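Local coordinates for alginate lyase, family PL7 (Zobellia galactanivorans, PDB 4BE3), which is an exolytic alginate lyase of polysaccharide lyase family 7, cleaving alginate by beta-elimination, probably at both mannuronate and guluronate residues, at residues 131-143 with 152-164. Residues are numbered along the deposited sequence; the frame is centred on the assembly and turned at random.
Sequences HTKGSVFWNYEIN and WDYSTAVWGYDMS
Trp138 and Tyr140 pair with Thr156 and Tyr154 as antiparallel hydrogen-bonded pairs, each joined by two backbone bonds. Farther along, Val136 faces both Val158 and Trp159: its carbonyl oxygen accepts from both of their amides, a classic beta bulge. Just past it, Tyr161 N gives a nearly straight bond (172°) to Ser135 OG, 2.7 Å away; serine supplies the acceptor, while the backbone angles of Gly160 and the nearby OG rule out a CB there.

On the Asn139 side the polar groups interlock. The Asn139 amide can give and accept: ND2 reaches the anti lone pair of Asp153 OD2 at 2.9 Å, with a weak bond to Met163 SD, while OD1 takes the Ser155 hydroxyl. With its OG anti to the backbone N (chi1 -173°), Ser155 also accepts from Met163 N, fixing the returning loop. A water bridges Glu141 OE2 and Asp153 OD1; Glu141 OE1 accepts from Glu119 N, and a salt bridge from Asp153 OD2 to Lys122 probably offsets its charge.

The Phe137 ring lies flat beneath the Met163 backbone, with CE1 3.5 Å from Met163 CB; an alanine here would probably open a gap under that loop. Ile142 CG2 sits over the six-membered ring of Trp152, and Thr156 CB over the five-membered ring of Trp138.

This hairpin extends the curved jelly-roll sheet beyond strand 121-126; Trp138, Val158 and Trp159 pack against strand 197-203, while Trp152 touches helix 229-234.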
ATOM      1  N   HIS A 131     -18.783   4.251 -36.953  1.00 23.67           N
ATOM      2  CA  HIS A 131     -18.744   2.852 -36.680  1.00 23.53           C
ATOM      3  C   HIS A 131     -19.681   2.468 -35.569  1.00 24.14           C
ATOM      4  O   HIS A 131     -19.940   3.292 -34.674  1.00 25.02           O
ATOM      5  CB  HIS A 131     -17.309   2.354 -36.243  1.00 21.07           C
ATOM      6  CG  HIS A 131     -16.332   2.347 -37.401  1.00 24.28           C
ATOM      7  ND1 HIS A 131     -15.029   1.937 -37.294  1.00 22.61           N
ATOM      8  CD2 HIS A 131     -16.533   2.726 -38.718  1.00 26.15           C
ATOM      9  CE1 HIS A 131     -14.439   2.079 -38.525  1.00 23.11           C
ATOM     10  NE2 HIS A 131     -15.358   2.543 -39.383  1.00 24.45           N
ATOM     11  N   THR A 132     -20.183   1.229 -35.640  1.00 25.24           N
ATOM     12  CA  THR A 132     -20.986   0.738 -34.485  1.00 27.86           C
ATOM     13  C   THR A 132     -19.989   0.164 -33.451  1.00 27.12           C
ATOM     14  O   THR A 132     -20.179   0.386 -32.253  1.00 27.96           O
ATOM     15  CB  THR A 132     -21.969  -0.343 -34.943  1.00 31.73           C
ATOM     16  OG1 THR A 132     -22.911   0.342 -35.811  1.00 28.91           O
ATOM     17  CG2 THR A 132     -22.729  -0.923 -33.742  1.00 35.57           C
ATOM     18  N   LYS A 133     -18.960  -0.544 -33.890  1.00 23.53           N
ATOM     19  CA  LYS A 133     -18.117  -1.235 -32.890  1.00 23.60           C
ATOM     20  C   LYS A 133     -16.825  -0.462 -32.827  1.00 23.70           C
ATOM     21  O   LYS A 133     -16.228  -0.064 -33.864  1.00 21.78           O
ATOM     22  CB  LYS A 133     -17.734  -2.659 -33.351  1.00 27.10           C
ATOM     23  CG  LYS A 133     -19.022  -3.455 -33.321  1.00 29.87           C
ATOM     24  CD  LYS A 133     -18.785  -4.873 -33.607  1.00 35.82           C
ATOM     25  CE  LYS A 133     -18.983  -5.191 -35.027  1.00 45.34           C
ATOM     26  NZ  LYS A 133     -19.724  -6.487 -34.997  1.00 41.93           N
ATOM     27  N   GLY A 134     -16.322  -0.351 -31.585  1.00 21.69           N
ATOM     28  CA  GLY A 134     -15.017   0.271 -31.336  1.00 19.73           C
ATOM     29  C   GLY A 134     -14.063  -0.851 -30.828  1.00 20.83           C
ATOM     30  O   GLY A 134     -14.444  -2.037 -30.753  1.00 22.22           O
ATOM     31  N   SER A 135     -12.849  -0.447 -30.419  1.00 17.93           N
ATOM     32  CA  SER A 135     -11.851  -1.396 -30.022  1.00 16.97           C
ATOM     33  C   SER A 135     -11.493  -1.017 -28.553  1.00 18.55           C
ATOM     34  O   SER A 135     -11.528   0.142 -28.132  1.00 18.70           O
ATOM     35  CB  SER A 135     -10.559  -1.196 -30.836  1.00 17.77           C
ATOM     36  OG  SER A 135     -10.808  -1.469 -32.245  1.00 20.59           O
ATOM     37  N   VAL A 136     -11.088  -2.052 -27.866  1.00 15.57           N
ATOM     38  CA  VAL A 136     -10.470  -1.871 -26.485  1.00 15.50           C
ATOM     39  C   VAL A 136      -9.074  -2.393 -26.593  1.00 17.14           C
ATOM     40  O   VAL A 136      -8.826  -3.504 -27.166  1.00 16.69           O
ATOM     41  CB  VAL A 136     -11.228  -2.743 -25.470  1.00 14.91           C
ATOM     42  CG1 VAL A 136     -10.460  -2.682 -24.075  1.00 17.10           C
ATOM     43  CG2 VAL A 136     -12.645  -2.103 -25.226  1.00 17.75           C
ATOM     44  N   PHE A 137      -8.079  -1.602 -26.161  1.00 16.55           N
ATOM     45  CA  PHE A 137      -6.737  -2.087 -26.246  1.00 15.58           C
ATOM     46  C   PHE A 137      -5.971  -1.480 -25.062  1.00 16.76           C
ATOM     47  O   PHE A 137      -6.530  -0.557 -24.386  1.00 17.17           O
ATOM     48  CB  PHE A 137      -5.980  -1.621 -27.535  1.00 16.70           C
ATOM     49  CG  PHE A 137      -6.111  -0.153 -27.850  1.00 16.58           C
ATOM     50  CD1 PHE A 137      -5.128   0.759 -27.320  1.00 16.32           C
ATOM     51  CD2 PHE A 137      -7.066   0.276 -28.823  1.00 17.07           C
ATOM     52  CE1 PHE A 137      -5.110   2.166 -27.681  1.00 17.60           C
ATOM     53  CE2 PHE A 137      -7.093   1.702 -29.143  1.00 17.82           C
ATOM     54  CZ  PHE A 137      -6.130   2.570 -28.613  1.00 17.12           C
ATOM     55  N   TRP A 138      -4.811  -1.989 -24.739  1.00 16.49           N
ATOM     56  CA  TRP A 138      -4.100  -1.367 -23.595  1.00 15.92           C
ATOM     57  C   TRP A 138      -2.668  -1.084 -23.966  1.00 15.61           C
ATOM     58  O   TRP A 138      -2.076  -1.851 -24.721  1.00 17.67           O
ATOM     59  CB  TRP A 138      -4.194  -2.267 -22.343  1.00 15.64           C
ATOM     60  CG  TRP A 138      -3.455  -3.558 -22.497  1.00 18.03           C
ATOM     61  CD1 TRP A 138      -3.976  -4.727 -23.055  1.00 19.20           C
ATOM     62  CD2 TRP A 138      -2.097  -3.872 -22.026  1.00 17.56           C
ATOM     63  NE1 TRP A 138      -3.070  -5.747 -22.927  1.00 20.56           N
ATOM     64  CE2 TRP A 138      -1.907  -5.291 -22.327  1.00 18.07           C
ATOM     65  CE3 TRP A 138      -1.085  -3.128 -21.355  1.00 17.46           C
ATOM     66  CZ2 TRP A 138      -0.714  -5.991 -22.025  1.00 21.86           C
ATOM     67  CZ3 TRP A 138       0.105  -3.848 -21.041  1.00 22.59           C
ATOM     68  CH2 TRP A 138       0.280  -5.212 -21.378  1.00 21.97           C
ATOM     69  N   ASN A 139      -2.103  -0.006 -23.430  1.00 15.69           N
ATOM     70  CA  ASN A 139      -0.730   0.410 -23.853  1.00 15.62           C
ATOM     71  C   ASN A 139       0.198   0.306 -22.605  1.00 16.52           C
ATOM     72  O   ASN A 139      -0.262   0.648 -21.472  1.00 18.87           O
ATOM     73  CB  ASN A 139      -0.736   1.891 -24.160  1.00 15.88           C
ATOM     74  CG  ASN A 139      -1.294   2.143 -25.562  1.00 18.17           C
ATOM     75  OD1 ASN A 139      -1.970   1.266 -26.094  1.00 17.92           O
ATOM     76  ND2 ASN A 139      -1.039   3.401 -26.128  1.00 18.00           N
ATOM     77  N   TYR A 140       1.425  -0.125 -22.844  1.00 16.86           N
ATOM     78  CA  TYR A 140       2.472  -0.134 -21.780  1.00 17.50           C
ATOM     79  C   TYR A 140       3.402   0.981 -22.200  1.00 19.84           C
ATOM     80  O   TYR A 140       3.890   0.945 -23.373  1.00 19.33           O
ATOM     81  CB  TYR A 140       3.199  -1.494 -21.884  1.00 18.08           C
ATOM     82  CG  TYR A 140       4.415  -1.480 -20.953  1.00 19.23           C
ATOM     83  CD1 TYR A 140       4.210  -1.702 -19.564  1.00 18.83           C
ATOM     84  CD2 TYR A 140       5.716  -1.255 -21.478  1.00 19.80           C
ATOM     85  CE1 TYR A 140       5.301  -1.728 -18.699  1.00 19.42           C
ATOM     86  CE2 TYR A 140       6.841  -1.250 -20.615  1.00 22.14           C
ATOM     87  CZ  TYR A 140       6.556  -1.472 -19.210  1.00 20.63           C
ATOM     88  OH  TYR A 140       7.697  -1.452 -18.342  1.00 23.01           O
ATOM     89  N   GLU A 141       3.753   1.948 -21.314  1.00 17.95           N
ATOM     90  CA  GLU A 141       4.730   2.942 -21.729  1.00 19.10           C
ATOM     91  C   GLU A 141       6.064   2.607 -21.084  1.00 22.09           C
ATOM     92  O   GLU A 141       6.115   2.236 -19.856  1.00 21.32           O
ATOM     93  CB  GLU A 141       4.204   4.260 -21.214  1.00 18.82           C
ATOM     94  CG  GLU A 141       5.247   5.380 -21.499  1.00 22.55           C
ATOM     95  CD  GLU A 141       4.600   6.724 -21.173  1.00 26.67           C
ATOM     96  OE1 GLU A 141       3.840   6.918 -20.151  1.00 25.73           O
ATOM     97  OE2 GLU A 141       4.876   7.670 -21.977  1.00 32.77           O
ATOM     98  N   ILE A 142       7.188   2.658 -21.832  1.00 19.95           N
ATOM     99  CA  ILE A 142       8.452   2.281 -21.198  1.00 21.12           C
ATOM    100  C   ILE A 142       8.860   3.278 -20.137  1.00 22.61           C
ATOM    101  O   ILE A 142       8.591   4.456 -20.207  1.00 23.06           O
ATOM    102  CB  ILE A 142       9.601   2.095 -22.260  1.00 23.98           C
ATOM    103  CG1 ILE A 142       9.668   3.334 -23.158  1.00 23.52           C
ATOM    104  CG2 ILE A 142       9.368   0.822 -23.106  1.00 22.81           C
ATOM    105  CD1 ILE A 142      11.084   3.441 -23.882  1.00 25.13           C
ATOM    106  N   ASN A 143       9.505   2.746 -19.065  1.00 22.25           N
ATOM    107  CA  ASN A 143      10.122   3.675 -18.138  1.00 24.69           C
ATOM    108  C   ASN A 143      11.542   4.027 -18.645  1.00 25.47           C
ATOM    109  O   ASN A 143      12.511   3.323 -18.337  1.00 28.23           O
ATOM    110  CB  ASN A 143      10.208   2.968 -16.759  1.00 24.79           C
ATOM    111  CG  ASN A 143      10.473   3.998 -15.626  1.00 30.23           C
ATOM    112  OD1 ASN A 143      10.681   3.641 -14.431  1.00 31.79           O
ATOM    113  ND2 ASN A 143      10.368   5.237 -15.962  1.00 26.49           N
ATOM    114  N   TRP A 152       7.913   5.721 -25.543  1.00 24.01           N
ATOM    115  CA  TRP A 152       6.819   5.341 -26.457  1.00 22.08           C
ATOM    116  C   TRP A 152       5.955   4.362 -25.662  1.00 19.43           C
ATOM    117  O   TRP A 152       6.416   3.832 -24.636  1.00 21.97           O
ATOM    118  CB  TRP A 152       7.447   4.612 -27.705  1.00 24.33           C
ATOM    119  CG  TRP A 152       8.661   3.706 -27.485  1.00 25.88           C
ATOM    120  CD1 TRP A 152       9.977   4.025 -27.652  1.00 26.09           C
ATOM    121  CD2 TRP A 152       8.651   2.300 -27.029  1.00 22.81           C
ATOM    122  NE1 TRP A 152      10.751   2.909 -27.367  1.00 27.51           N
ATOM    123  CE2 TRP A 152       9.972   1.866 -27.004  1.00 26.02           C
ATOM    124  CE3 TRP A 152       7.592   1.389 -26.688  1.00 22.58           C
ATOM    125  CZ2 TRP A 152      10.338   0.557 -26.680  1.00 25.54           C
ATOM    126  CZ3 TRP A 152       7.941   0.061 -26.364  1.00 23.46           C
ATOM    127  CH2 TRP A 152       9.294  -0.334 -26.338  1.00 26.99           C
ATOM    128  N   ASP A 153       4.798   4.110 -26.242  1.00 20.20           N
ATOM    129  CA  ASP A 153       3.795   3.162 -25.737  1.00 20.52           C
ATOM    130  C   ASP A 153       3.799   1.980 -26.699  1.00 24.54           C
ATOM    131  O   ASP A 153       3.895   2.165 -27.929  1.00 24.77           O
ATOM    132  CB  ASP A 153       2.411   3.754 -25.835  1.00 23.02           C
ATOM    133  CG  ASP A 153       2.035   4.703 -24.709  1.00 24.15           C
ATOM    134  OD1 ASP A 153       2.902   5.388 -24.097  1.00 24.23           O
ATOM    135  OD2 ASP A 153       0.813   4.816 -24.461  1.00 22.87           O
ATOM    136  N   TYR A 154       3.623   0.786 -26.184  1.00 18.05           N
ATOM    137  CA  TYR A 154       3.440  -0.402 -26.989  1.00 19.97           C
ATOM    138  C   TYR A 154       2.023  -0.863 -26.761  1.00 21.03           C
ATOM    139  O   TYR A 154       1.582  -1.028 -25.624  1.00 21.24           O
ATOM    140  CB  TYR A 154       4.375  -1.420 -26.469  1.00 22.30           C
ATOM    141  CG  TYR A 154       4.201  -2.722 -27.227  1.00 24.65           C
ATOM    142  CD1 TYR A 154       4.228  -2.758 -28.648  1.00 28.82           C
ATOM    143  CD2 TYR A 154       3.815  -3.895 -26.544  1.00 32.78           C
ATOM    144  CE1 TYR A 154       3.974  -3.987 -29.357  1.00 33.37           C
ATOM    145  CE2 TYR A 154       3.671  -5.116 -27.209  1.00 37.88           C
ATOM    146  CZ  TYR A 154       3.749  -5.161 -28.597  1.00 41.04           C
ATOM    147  OH  TYR A 154       3.527  -6.352 -29.173  1.00 43.57           O
ATOM    148  N   SER A 155       1.212  -0.948 -27.838  1.00 18.50           N
ATOM    149  CA  SER A 155      -0.208  -1.123 -27.716  1.00 17.97           C
ATOM    150  C   SER A 155      -0.647  -2.555 -28.026  1.00 21.04           C
ATOM    151  O   SER A 155      -0.212  -3.155 -29.050  1.00 21.35           O
ATOM    152  CB  SER A 155      -0.920  -0.138 -28.767  1.00 17.95           C
ATOM    153  OG  SER A 155      -2.298  -0.209 -28.532  1.00 18.26           O
ATOM    154  N   THR A 156      -1.526  -3.124 -27.242  1.00 16.74           N
ATOM    155  CA  THR A 156      -1.921  -4.528 -27.390  1.00 16.95           C
ATOM    156  C   THR A 156      -3.415  -4.609 -27.474  1.00 17.58           C
ATOM    157  O   THR A 156      -4.150  -4.119 -26.536  1.00 18.09           O
ATOM    158  CB  THR A 156      -1.470  -5.323 -26.150  1.00 18.25           C
ATOM    159  OG1 THR A 156      -0.033  -5.390 -26.159  1.00 18.94           O
ATOM    160  CG2 THR A 156      -1.961  -6.798 -26.207  1.00 20.78           C
ATOM    161  N   ALA A 157      -3.979  -5.181 -28.532  1.00 18.01           N
ATOM    162  CA  ALA A 157      -5.409  -5.272 -28.659  1.00 18.23           C
ATOM    163  C   ALA A 157      -6.124  -6.224 -27.711  1.00 17.66           C
ATOM    164  O   ALA A 157      -5.517  -7.302 -27.347  1.00 18.80           O
ATOM    165  CB  ALA A 157      -5.744  -5.732 -30.082  1.00 21.01           C
ATOM    166  N   VAL A 158      -7.275  -5.798 -27.195  1.00 17.74           N
ATOM    167  CA  VAL A 158      -8.102  -6.738 -26.418  1.00 18.01           C
ATOM    168  C   VAL A 158      -9.226  -7.255 -27.326  1.00 20.70           C
ATOM    169  O   VAL A 158      -9.267  -8.517 -27.668  1.00 22.09           O
ATOM    170  CB  VAL A 158      -8.748  -6.003 -25.143  1.00 18.16           C
ATOM    171  CG1 VAL A 158      -9.577  -7.045 -24.384  1.00 19.12           C
ATOM    172  CG2 VAL A 158      -7.514  -5.541 -24.328  1.00 18.59           C
ATOM    173  N   TRP A 159     -10.157  -6.391 -27.709  1.00 18.63           N
ATOM    174  CA  TRP A 159     -11.252  -6.771 -28.701  1.00 19.55           C
ATOM    175  C   TRP A 159     -11.104  -5.692 -29.756  1.00 21.90           C
ATOM    176  O   TRP A 159     -11.092  -4.478 -29.467  1.00 21.39           O
ATOM    177  CB  TRP A 159     -12.613  -6.574 -28.087  1.00 21.28           C
ATOM    178  CG  TRP A 159     -12.762  -7.544 -26.901  1.00 21.90           C
ATOM    179  CD1 TRP A 159     -12.766  -8.932 -26.925  1.00 25.30           C
ATOM    180  CD2 TRP A 159     -13.033  -7.146 -25.564  1.00 21.13           C
ATOM    181  NE1 TRP A 159     -12.995  -9.444 -25.619  1.00 23.34           N
ATOM    182  CE2 TRP A 159     -13.182  -8.373 -24.762  1.00 23.54           C
ATOM    183  CE3 TRP A 159     -13.145  -5.861 -24.944  1.00 19.29           C
ATOM    184  CZ2 TRP A 159     -13.381  -8.345 -23.388  1.00 21.99           C
ATOM    185  CZ3 TRP A 159     -13.405  -5.847 -23.514  1.00 20.75           C
ATOM    186  CH2 TRP A 159     -13.510  -7.085 -22.761  1.00 20.95           C
ATOM    187  N   GLY A 160     -10.861  -6.112 -31.019  1.00 22.50           N
ATOM    188  CA  GLY A 160     -10.778  -5.067 -32.032  1.00 20.78           C
ATOM    189  C   GLY A 160      -9.323  -4.794 -32.384  1.00 18.73           C
ATOM    190  O   GLY A 160      -8.456  -5.708 -32.304  1.00 22.07           O
ATOM    191  N   TYR A 161      -9.053  -3.529 -32.630  1.00 17.48           N
ATOM    192  CA  TYR A 161      -7.728  -3.142 -33.071  1.00 16.55           C
ATOM    193  C   TYR A 161      -6.874  -2.620 -31.886  1.00 19.69           C
ATOM    194  O   TYR A 161      -7.390  -2.337 -30.797  1.00 20.57           O
ATOM    195  CB  TYR A 161      -7.842  -1.913 -33.941  1.00 15.84           C
ATOM    196  CG  TYR A 161      -8.641  -2.218 -35.242  1.00 19.84           C
ATOM    197  CD1 TYR A 161      -8.446  -3.434 -35.929  1.00 21.56           C
ATOM    198  CD2 TYR A 161      -9.553  -1.278 -35.687  1.00 20.82           C
ATOM    199  CE1 TYR A 161      -9.211  -3.722 -37.151  1.00 22.21           C
ATOM    200  CE2 TYR A 161     -10.243  -1.510 -36.931  1.00 21.45           C
ATOM    201  CZ  TYR A 161      -9.986  -2.723 -37.600  1.00 21.27           C
ATOM    202  OH  TYR A 161     -10.691  -2.986 -38.819  1.00 25.57           O
ATOM    203  N   ASP A 162      -5.593  -2.557 -32.074  1.00 18.09           N
ATOM    204  CA  ASP A 162      -4.753  -1.770 -31.099  1.00 17.96           C
ATOM    205  C   ASP A 162      -4.606  -0.290 -31.636  1.00 18.21           C
ATOM    206  O   ASP A 162      -5.246   0.061 -32.647  1.00 19.01           O
ATOM    207  CB  ASP A 162      -3.382  -2.433 -30.834  1.00 17.24           C
ATOM    208  CG  ASP A 162      -2.536  -2.510 -32.061  1.00 21.36           C
ATOM    209  OD1 ASP A 162      -2.437  -1.542 -32.866  1.00 22.93           O
ATOM    210  OD2 ASP A 162      -1.952  -3.598 -32.238  1.00 22.68           O
ATOM    211  N   MET A 163      -3.818   0.559 -30.974  1.00 17.96           N
ATOM    212  CA  MET A 163      -3.915   1.944 -31.299  1.00 19.10           C
ATOM    213  C   MET A 163      -3.305   2.191 -32.692  1.00 19.90           C
ATOM    214  O   MET A 163      -3.538   3.303 -33.244  1.00 20.25           O
ATOM    215  CB  MET A 163      -2.888   2.661 -30.300  1.00 20.16           C
ATOM    216  CG  MET A 163      -3.191   4.085 -30.149  1.00 24.11           C
ATOM    217  SD  MET A 163      -1.745   4.763 -29.191  1.00 23.92           S
ATOM    218  CE  MET A 163      -2.474   6.389 -28.933  1.00 25.98           C
ATOM    219  N   SER A 164      -2.551   1.220 -33.204  1.00 19.48           N
ATOM    220  CA  SER A 164      -1.744   1.486 -34.436  1.00 19.15           C
ATOM    221  C   SER A 164      -2.620   1.450 -35.709  1.00 19.23           C
ATOM    222  O   SER A 164      -2.157   1.802 -36.793  1.00 20.02           O
ATOM    223  CB  SER A 164      -0.567   0.457 -34.631  1.00 22.17           C
ATOM    224  OG  SER A 164      -1.093  -0.839 -34.890  1.00 22.97           O
TER
HETATM  225  O   HOH W   1       0.763  -3.362 -24.396  1.00 18.82           O
HETATM  226  O   HOH W   2       4.807   7.122 -24.606  1.00 26.10           O